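Flagellar hook-associated protein 2 (Helicobacter pylori, PDB 6IWY) caps the growing tip of the flagellar filament, promoting polymerisation of flagellin monomers there and preventing them from leaking out unassembled. Local coordinates at residues Ile42-Ala47 with Pro109-Val114; Val153-Lys158 with Val167-Glu172. All blocks are in the same frame, centred on the assembly; numbering follows the deposited sequence.

How the contacts relate
This chain is a fragment of the cap protein, lacking both ends of the full-length sequence. Following it from its N terminus, strand 42-49 pairs in contact 1 with strand 110-116, closing a loop with 61 residues between segments 42-47 and 109-114, among them strands 61-67, 70-76 and 97-103 and helix 82-92. Contact 2 opens only afterwards: strand 154-158 turns back and pairs with strand 164-173, a local beta hairpin. The two contacts are therefore in series, neither nested nor crossed. They build two separate antiparallel sheets, the first joined by strand 359-361 from late in the chain, the second by strand 230-233. Their centres lie 34 Å apart, on opposite sides of the chain's centre.

Contact 1: Ile42-Ala47 with Pro109-Val114; sequences INELGA and PYQLMV
Val114 O takes two N-H groups of Asn43, the backbone N at 3.1 Å and the side-chain ND2 at 3.2 Å, which arrive from opposite faces of the carbonyl plane. This double grip lies in an antiparallel pair of strands, 42-45 and 110-114, at the middle of a four-stranded sheet; the return bond from Val114 N to Asn43 O makes Asn43 and Val114 a hydrogen-bonded pair. The Asn43 amide is anchored further by Asp41 at ND2 and by Asn361 at OD1.

Leu112 O is likewise doubly used. Leu45 N reaches it at 2.9 Å, nearly straight at 173°, while Gln111 NE2 comes from the opposite face of the carbonyl. With CG anti to the backbone N (chi1 161°) and a bend at chi2, the Gln111 chain folds its amide back over its own strand and across to the other, where NE2 also donates to Gly46 O at 3.1 Å from above that carbonyl plane. Two acceptors thus fix the rotation of this buried amide where the first strand turns a corner at Gly46. The Glu44 carboxylate stacks on it, the planes only 11° apart.

Glu44 and Met113 form the non-hydrogen-bonded pair, their chains side by side with CG of Glu44 3.6 Å from SD of Met113. On the other face Leu45 packs on Leu112 and Val114, and Leu112 continues onto helix 82-92. Next to the Asn43-Val114 pair, the Met113 chain, bent at chi2 and chi3, brings its CE against CG2 of Ile42.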
ATOM      1  N   ILE A  42     -13.027   4.367  -3.384  1.00 46.58           N
ATOM      2  CA  ILE A  42     -13.855   3.182  -3.203  1.00 46.25           C
ATOM      3  C   ILE A  42     -13.162   2.011  -3.832  1.00 45.05           C
ATOM      4  O   ILE A  42     -12.918   2.029  -5.015  1.00 45.40           O
ATOM      5  CB  ILE A  42     -15.272   3.311  -3.840  1.00 46.80           C
ATOM      6  CG1 ILE A  42     -16.073   4.437  -3.177  1.00 47.42           C
ATOM      7  CG2 ILE A  42     -16.056   1.988  -3.703  1.00 45.01           C
ATOM      8  CD1 ILE A  42     -17.344   4.766  -3.935  1.00 47.49           C
ATOM      9  N   ASN A  43     -12.860   0.994  -3.037  1.00 44.84           N
ATOM     10  CA  ASN A  43     -12.111  -0.155  -3.517  1.00 43.76           C
ATOM     11  C   ASN A  43     -12.777  -1.423  -3.130  1.00 44.66           C
ATOM     12  O   ASN A  43     -13.384  -1.526  -2.037  1.00 46.96           O
ATOM     13  CB  ASN A  43     -10.746  -0.198  -2.867  1.00 43.44           C
ATOM     14  CG  ASN A  43      -9.964   1.036  -3.108  1.00 42.85           C
ATOM     15  OD1 ASN A  43      -9.456   1.243  -4.209  1.00 45.26           O
ATOM     16  ND2 ASN A  43      -9.861   1.877  -2.097  1.00 35.11           N
ATOM     17  N   GLU A  44     -12.654  -2.405  -4.001  1.00 43.95           N
ATOM     18  CA  GLU A  44     -13.010  -3.751  -3.640  1.00 44.78           C
ATOM     19  C   GLU A  44     -11.740  -4.395  -3.186  1.00 44.45           C
ATOM     20  O   GLU A  44     -10.722  -4.196  -3.802  1.00 44.19           O
ATOM     21  CB  GLU A  44     -13.540  -4.518  -4.838  1.00 44.70           C
ATOM     22  CG  GLU A  44     -14.889  -4.080  -5.297  1.00 45.82           C
ATOM     23  CD  GLU A  44     -15.192  -4.616  -6.649  1.00 48.43           C
ATOM     24  OE1 GLU A  44     -14.333  -5.343  -7.192  1.00 49.35           O
ATOM     25  OE2 GLU A  44     -16.270  -4.300  -7.189  1.00 52.23           O
ATOM     26  N   LEU A  45     -11.807  -5.192  -2.141  1.00 45.46           N
ATOM     27  CA  LEU A  45     -10.661  -5.961  -1.693  1.00 46.13           C
ATOM     28  C   LEU A  45     -11.142  -7.383  -1.355  1.00 47.86           C
ATOM     29  O   LEU A  45     -12.096  -7.543  -0.624  1.00 49.61           O
ATOM     30  CB  LEU A  45     -10.039  -5.289  -0.462  1.00 46.21           C
ATOM     31  CG  LEU A  45      -8.927  -6.023   0.291  1.00 46.33           C
ATOM     32  CD1 LEU A  45      -7.595  -5.898  -0.449  1.00 45.43           C
ATOM     33  CD2 LEU A  45      -8.794  -5.537   1.752  1.00 45.94           C
ATOM     34  N   GLY A  46     -10.498  -8.405  -1.906  1.00 48.13           N
ATOM     35  CA  GLY A  46     -10.751  -9.764  -1.482  1.00 49.12           C
ATOM     36  C   GLY A  46     -11.752 -10.384  -2.409  1.00 49.90           C
ATOM     37  O   GLY A  46     -12.232  -9.722  -3.341  1.00 49.33           O
ATOM     38  N   ALA A  47     -12.069 -11.654  -2.144  1.00 51.14           N
ATOM     39  CA  ALA A  47     -12.820 -12.485  -3.083  1.00 52.07           C
ATOM     40  C   ALA A  47     -14.302 -12.344  -2.796  1.00 53.57           C
ATOM     41  O   ALA A  47     -14.673 -11.539  -1.957  1.00 54.14           O
ATOM     42  CB  ALA A  47     -12.382 -13.942  -2.991  1.00 53.02           C
ATOM     43  N   PRO A 109     -22.611 -13.149  -3.215  1.00 67.30           N
ATOM     44  CA  PRO A 109     -22.822 -11.711  -3.392  1.00 65.41           C
ATOM     45  C   PRO A 109     -21.906 -10.802  -2.623  1.00 63.07           C
ATOM     46  O   PRO A 109     -21.701  -9.660  -3.033  1.00 62.57           O
ATOM     47  CB  PRO A 109     -24.257 -11.488  -2.931  1.00 67.96           C
ATOM     48  CG  PRO A 109     -24.791 -12.818  -2.503  1.00 71.11           C
ATOM     49  CD  PRO A 109     -23.710 -13.815  -2.497  1.00 70.58           C
ATOM     50  N   TYR A 110     -21.342 -11.289  -1.531  1.00 62.89           N
ATOM     51  CA  TYR A 110     -20.681 -10.406  -0.568  1.00 60.77           C
ATOM     52  C   TYR A 110     -19.218 -10.134  -0.884  1.00 58.02           C
ATOM     53  O   TYR A 110     -18.399 -11.041  -1.027  1.00 57.59           O
ATOM     54  CB  TYR A 110     -20.848 -10.967   0.836  1.00 62.50           C
ATOM     55  CG  TYR A 110     -22.299 -10.999   1.288  1.00 64.33           C
ATOM     56  CD1 TYR A 110     -23.008  -9.823   1.487  1.00 64.17           C
ATOM     57  CD2 TYR A 110     -22.956 -12.199   1.506  1.00 67.62           C
ATOM     58  CE1 TYR A 110     -24.330  -9.832   1.894  1.00 67.02           C
ATOM     59  CE2 TYR A 110     -24.295 -12.232   1.925  1.00 70.10           C
ATOM     60  CZ  TYR A 110     -24.975 -11.041   2.123  1.00 70.75           C
ATOM     61  OH  TYR A 110     -26.303 -11.047   2.536  1.00 74.84           O
ATOM     62  N   GLN A 111     -18.898  -8.851  -0.967  1.00 56.53           N
ATOM     63  CA  GLN A 111     -17.585  -8.395  -1.394  1.00 54.10           C
ATOM     64  C   GLN A 111     -17.111  -7.345  -0.436  1.00 53.85           C
ATOM     65  O   GLN A 111     -17.876  -6.468  -0.073  1.00 55.13           O
ATOM     66  CB  GLN A 111     -17.693  -7.783  -2.776  1.00 52.91           C
ATOM     67  CG  GLN A 111     -16.559  -6.890  -3.155  1.00 51.56           C
ATOM     68  CD  GLN A 111     -15.312  -7.640  -3.489  1.00 51.09           C
ATOM     69  OE1 GLN A 111     -15.262  -8.350  -4.502  1.00 52.38           O
ATOM     70  NE2 GLN A 111     -14.258  -7.442  -2.681  1.00 51.28           N
ATOM     71  N   LEU A 112     -15.845  -7.411  -0.042  1.00 52.98           N
ATOM     72  CA  LEU A 112     -15.340  -6.494   0.951  1.00 52.98           C
ATOM     73  C   LEU A 112     -15.005  -5.207   0.230  1.00 52.15           C
ATOM     74  O   LEU A 112     -14.353  -5.224  -0.813  1.00 50.81           O
ATOM     75  CB  LEU A 112     -14.122  -7.097   1.656  1.00 52.59           C
ATOM     76  CG  LEU A 112     -13.407  -6.308   2.761  1.00 52.43           C
ATOM     77  CD1 LEU A 112     -14.319  -6.061   3.923  1.00 52.78           C
ATOM     78  CD2 LEU A 112     -12.141  -7.043   3.214  1.00 50.07           C
ATOM     79  N   MET A 113     -15.493  -4.091   0.760  1.00 53.23           N
ATOM     80  CA  MET A 113     -15.144  -2.781   0.213  1.00 52.15           C
ATOM     81  C   MET A 113     -14.312  -2.091   1.250  1.00 52.07           C
ATOM     82  O   MET A 113     -14.492  -2.324   2.430  1.00 53.46           O
ATOM     83  CB  MET A 113     -16.387  -1.936  -0.055  1.00 53.32           C
ATOM     84  CG  MET A 113     -17.434  -2.617  -0.908  1.00 53.61           C
ATOM     85  SD  MET A 113     -16.857  -2.882  -2.579  1.00 51.63           S
ATOM     86  CE  MET A 113     -16.729  -1.220  -3.232  1.00 50.88           C
ATOM     87  N   VAL A 114     -13.393  -1.249   0.782  1.00 50.77           N
ATOM     88  CA  VAL A 114     -12.511  -0.438   1.617  1.00 49.75           C
ATOM     89  C   VAL A 114     -12.657   0.955   1.058  1.00 49.14           C
ATOM     90  O   VAL A 114     -12.169   1.235  -0.035  1.00 47.86           O
ATOM     91  CB  VAL A 114     -11.047  -0.873   1.470  1.00 48.58           C
ATOM     92  CG1 VAL A 114     -10.154  -0.020   2.351  1.00 48.00           C
ATOM     93  CG2 VAL A 114     -10.919  -2.338   1.813  1.00 48.73           C
TER

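Contact 2: Val153-Lys158 with Val167-Glu172; sequences VSLNLK and VPIMLE
Val153 accepts a hydrogen bond through its backbone: Ile169 N donates to Val153 O at 3.0 Å, with an N-H...O angle of 164°. Its side chain meets the same residue, CG1 lying 4.0 Å from Ile169 CB where the two chains cross at a slant. This bond sits at the edge of a beta hairpin of strands 154-158 and 164-173, the second of them interrupted at Ile169 and Met170, inside a four-stranded antiparallel sheet.

Ser154 stands opposite Pro168 in a non-hydrogen-bonded pair, CA to CA 4.3 Å. Pro168 lacks an N-H, which costs nothing toward strand 154-158, because a residue in a non-hydrogen-bonded pair turns its N-H away from its partner. Ser154 CA approaches Val167 O at 3.3 Å in a CA-H...O contact, while Ser154 OG bonds to Glu166 just before the second segment.

Leu155 supplies the hydrogen-bonded pair with Val167. Leu155 N gives to Val167 O at 2.9 Å, and Val167 N returns a bond to Leu155 O at 2.8 Å; both are fairly straight. From the same residue the isobutyl group meets Ile169: chi1 of -83° sets Ile169 CG1 beside its backbone N, and a chi2 of 82° turns CD1 toward Leu155, 3.6 Å from Leu155 CD1. Leu155 and Val167 share a sheet face.

All three hydrogen bonds across this contact run between main-chain atoms, whereas its side-chain contacts are mostly aliphatic. The pairing is carried by the backbone bonds, and the hydrocarbon chains of Leu155, Val167 and Ile169 form an apolar face, which helix 179-196 covers over Val167 and Ile169 through Ala193, Leu194 and Met190.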
ATOM      1  N   VAL A 153      19.862   6.720 -12.649  1.00 43.22           N
ATOM      2  CA  VAL A 153      18.649   6.404 -11.934  1.00 42.21           C
ATOM      3  C   VAL A 153      18.166   5.065 -12.444  1.00 41.36           C
ATOM      4  O   VAL A 153      18.074   4.880 -13.646  1.00 41.57           O
ATOM      5  CB  VAL A 153      17.532   7.456 -12.177  1.00 42.90           C
ATOM      6  CG1 VAL A 153      16.119   6.885 -11.803  1.00 41.66           C
ATOM      7  CG2 VAL A 153      17.810   8.742 -11.378  1.00 44.65           C
ATOM      8  N   SER A 154      17.850   4.139 -11.538  1.00 41.21           N
ATOM      9  CA  SER A 154      17.174   2.892 -11.920  1.00 40.66           C
ATOM     10  C   SER A 154      16.168   2.476 -10.862  1.00 40.24           C
ATOM     11  O   SER A 154      16.343   2.763  -9.692  1.00 40.20           O
ATOM     12  CB  SER A 154      18.160   1.760 -12.143  1.00 41.12           C
ATOM     13  OG  SER A 154      18.564   1.202 -10.922  1.00 41.30           O
ATOM     14  N   LEU A 155      15.112   1.821 -11.326  1.00 40.21           N
ATOM     15  CA  LEU A 155      14.012   1.343 -10.502  1.00 40.47           C
ATOM     16  C   LEU A 155      14.229  -0.138 -10.243  1.00 41.75           C
ATOM     17  O   LEU A 155      14.289  -0.936 -11.204  1.00 42.20           O
ATOM     18  CB  LEU A 155      12.689   1.470 -11.266  1.00 40.15           C
ATOM     19  CG  LEU A 155      11.846   2.701 -11.050  1.00 39.56           C
ATOM     20  CD1 LEU A 155      10.759   2.713 -12.059  1.00 36.90           C
ATOM     21  CD2 LEU A 155      11.280   2.608  -9.626  1.00 42.36           C
ATOM     22  N   ASN A 156      14.308  -0.509  -8.970  1.00 42.37           N
ATOM     23  CA  ASN A 156      14.382  -1.904  -8.569  1.00 42.96           C
ATOM     24  C   ASN A 156      13.047  -2.370  -8.024  1.00 42.34           C
ATOM     25  O   ASN A 156      12.614  -1.917  -6.959  1.00 41.94           O
ATOM     26  CB  ASN A 156      15.423  -2.090  -7.506  1.00 44.91           C
ATOM     27  CG  ASN A 156      16.437  -3.077  -7.894  1.00 50.26           C
ATOM     28  OD1 ASN A 156      17.390  -2.736  -8.631  1.00 61.41           O
ATOM     29  ND2 ASN A 156      16.278  -4.316  -7.436  1.00 51.10           N
ATOM     30  N   LEU A 157      12.403  -3.271  -8.773  1.00 41.89           N
ATOM     31  CA  LEU A 157      11.099  -3.804  -8.456  1.00 41.32           C
ATOM     32  C   LEU A 157      11.155  -5.303  -8.559  1.00 42.73           C
ATOM     33  O   LEU A 157      12.055  -5.849  -9.228  1.00 42.99           O
ATOM     34  CB  LEU A 157      10.082  -3.303  -9.459  1.00 40.33           C
ATOM     35  CG  LEU A 157       9.767  -1.815  -9.396  1.00 39.81           C
ATOM     36  CD1 LEU A 157       9.448  -1.258 -10.797  1.00 40.96           C
ATOM     37  CD2 LEU A 157       8.600  -1.637  -8.490  1.00 39.88           C
ATOM     38  N   LYS A 158      10.173  -5.954  -7.921  1.00 42.95           N
ATOM     39  CA  LYS A 158       9.989  -7.388  -8.017  1.00 44.52           C
ATOM     40  C   LYS A 158       9.283  -7.723  -9.322  1.00 43.86           C
ATOM     41  O   LYS A 158       8.255  -7.165  -9.622  1.00 42.98           O
ATOM     42  CB  LYS A 158       9.156  -7.903  -6.847  1.00 46.15           C
ATOM     43  CG  LYS A 158       9.219  -9.390  -6.707  1.00 49.99           C
ATOM     44  CD  LYS A 158       8.511  -9.899  -5.464  1.00 54.87           C
ATOM     45  CE  LYS A 158       6.987  -9.977  -5.622  1.00 56.45           C
ATOM     46  NZ  LYS A 158       6.472 -11.164  -4.877  1.00 60.94           N
ATOM     47  N   VAL A 167      15.479  -1.676 -13.620  1.00 43.96           N
ATOM     48  CA  VAL A 167      15.015  -1.057 -14.858  1.00 43.87           C
ATOM     49  C   VAL A 167      15.689   0.306 -14.970  1.00 43.70           C
ATOM     50  O   VAL A 167      15.383   1.222 -14.192  1.00 43.31           O
ATOM     51  CB  VAL A 167      13.506  -0.843 -14.818  1.00 43.52           C
ATOM     52  CG1 VAL A 167      13.041  -0.192 -16.103  1.00 42.29           C
ATOM     53  CG2 VAL A 167      12.774  -2.174 -14.529  1.00 44.21           C
ATOM     54  N   PRO A 168      16.637   0.446 -15.900  1.00 44.19           N
ATOM     55  CA  PRO A 168      17.287   1.737 -16.083  1.00 44.15           C
ATOM     56  C   PRO A 168      16.262   2.758 -16.440  1.00 43.81           C
ATOM     57  O   PRO A 168      15.342   2.412 -17.109  1.00 44.64           O
ATOM     58  CB  PRO A 168      18.204   1.491 -17.284  1.00 45.95           C
ATOM     59  CG  PRO A 168      18.501   0.033 -17.262  1.00 46.08           C
ATOM     60  CD  PRO A 168      17.283  -0.624 -16.681  1.00 45.32           C
ATOM     61  N   ILE A 169      16.380   3.989 -15.979  1.00 44.56           N
ATOM     62  CA  ILE A 169      15.497   5.048 -16.455  1.00 45.95           C
ATOM     63  C   ILE A 169      16.315   6.136 -17.136  1.00 47.76           C
ATOM     64  O   ILE A 169      17.083   6.835 -16.483  1.00 48.24           O
ATOM     65  CB  ILE A 169      14.623   5.646 -15.315  1.00 46.10           C
ATOM     66  CG1 ILE A 169      13.374   4.763 -15.077  1.00 47.31           C
ATOM     67  CG2 ILE A 169      14.140   7.069 -15.663  1.00 46.53           C
ATOM     68  CD1 ILE A 169      13.579   3.534 -14.191  1.00 46.58           C
ATOM     69  N   MET A 170      16.139   6.266 -18.449  1.00 49.18           N
ATOM     70  CA  MET A 170      16.878   7.240 -19.266  1.00 51.64           C
ATOM     71  C   MET A 170      15.972   8.362 -19.738  1.00 53.22           C
ATOM     72  O   MET A 170      14.817   8.121 -20.137  1.00 53.31           O
ATOM     73  CB  MET A 170      17.470   6.581 -20.497  1.00 53.05           C
ATOM     74  CG  MET A 170      18.294   5.338 -20.192  1.00 54.98           C
ATOM     75  SD  MET A 170      19.616   5.639 -18.980  1.00 59.26           S
ATOM     76  CE  MET A 170      20.546   4.129 -19.278  1.00 60.57           C
ATOM     77  N   LEU A 171      16.516   9.581 -19.732  1.00 54.50           N
ATOM     78  CA  LEU A 171      15.721  10.775 -19.916  1.00 55.93           C
ATOM     79  C   LEU A 171      16.605  11.991 -20.102  1.00 58.44           C
ATOM     80  O   LEU A 171      17.331  12.374 -19.180  1.00 58.12           O
ATOM     81  CB  LEU A 171      14.858  11.011 -18.677  1.00 54.78           C
ATOM     82  CG  LEU A 171      13.829  12.130 -18.779  1.00 57.21           C
ATOM     83  CD1 LEU A 171      12.839  11.847 -19.941  1.00 57.63           C
ATOM     84  CD2 LEU A 171      13.086  12.263 -17.445  1.00 56.97           C
ATOM     85  N   GLU A 172      16.529  12.612 -21.277  1.00 60.88           N
ATOM     86  CA  GLU A 172      17.264  13.838 -21.541  1.00 63.93           C
ATOM     87  C   GLU A 172      16.207  14.916 -21.628  1.00 66.14           C
ATOM     88  O   GLU A 172      15.480  14.988 -22.605  1.00 68.85           O
ATOM     89  CB  GLU A 172      18.094  13.728 -22.830  1.00 65.43           C
TER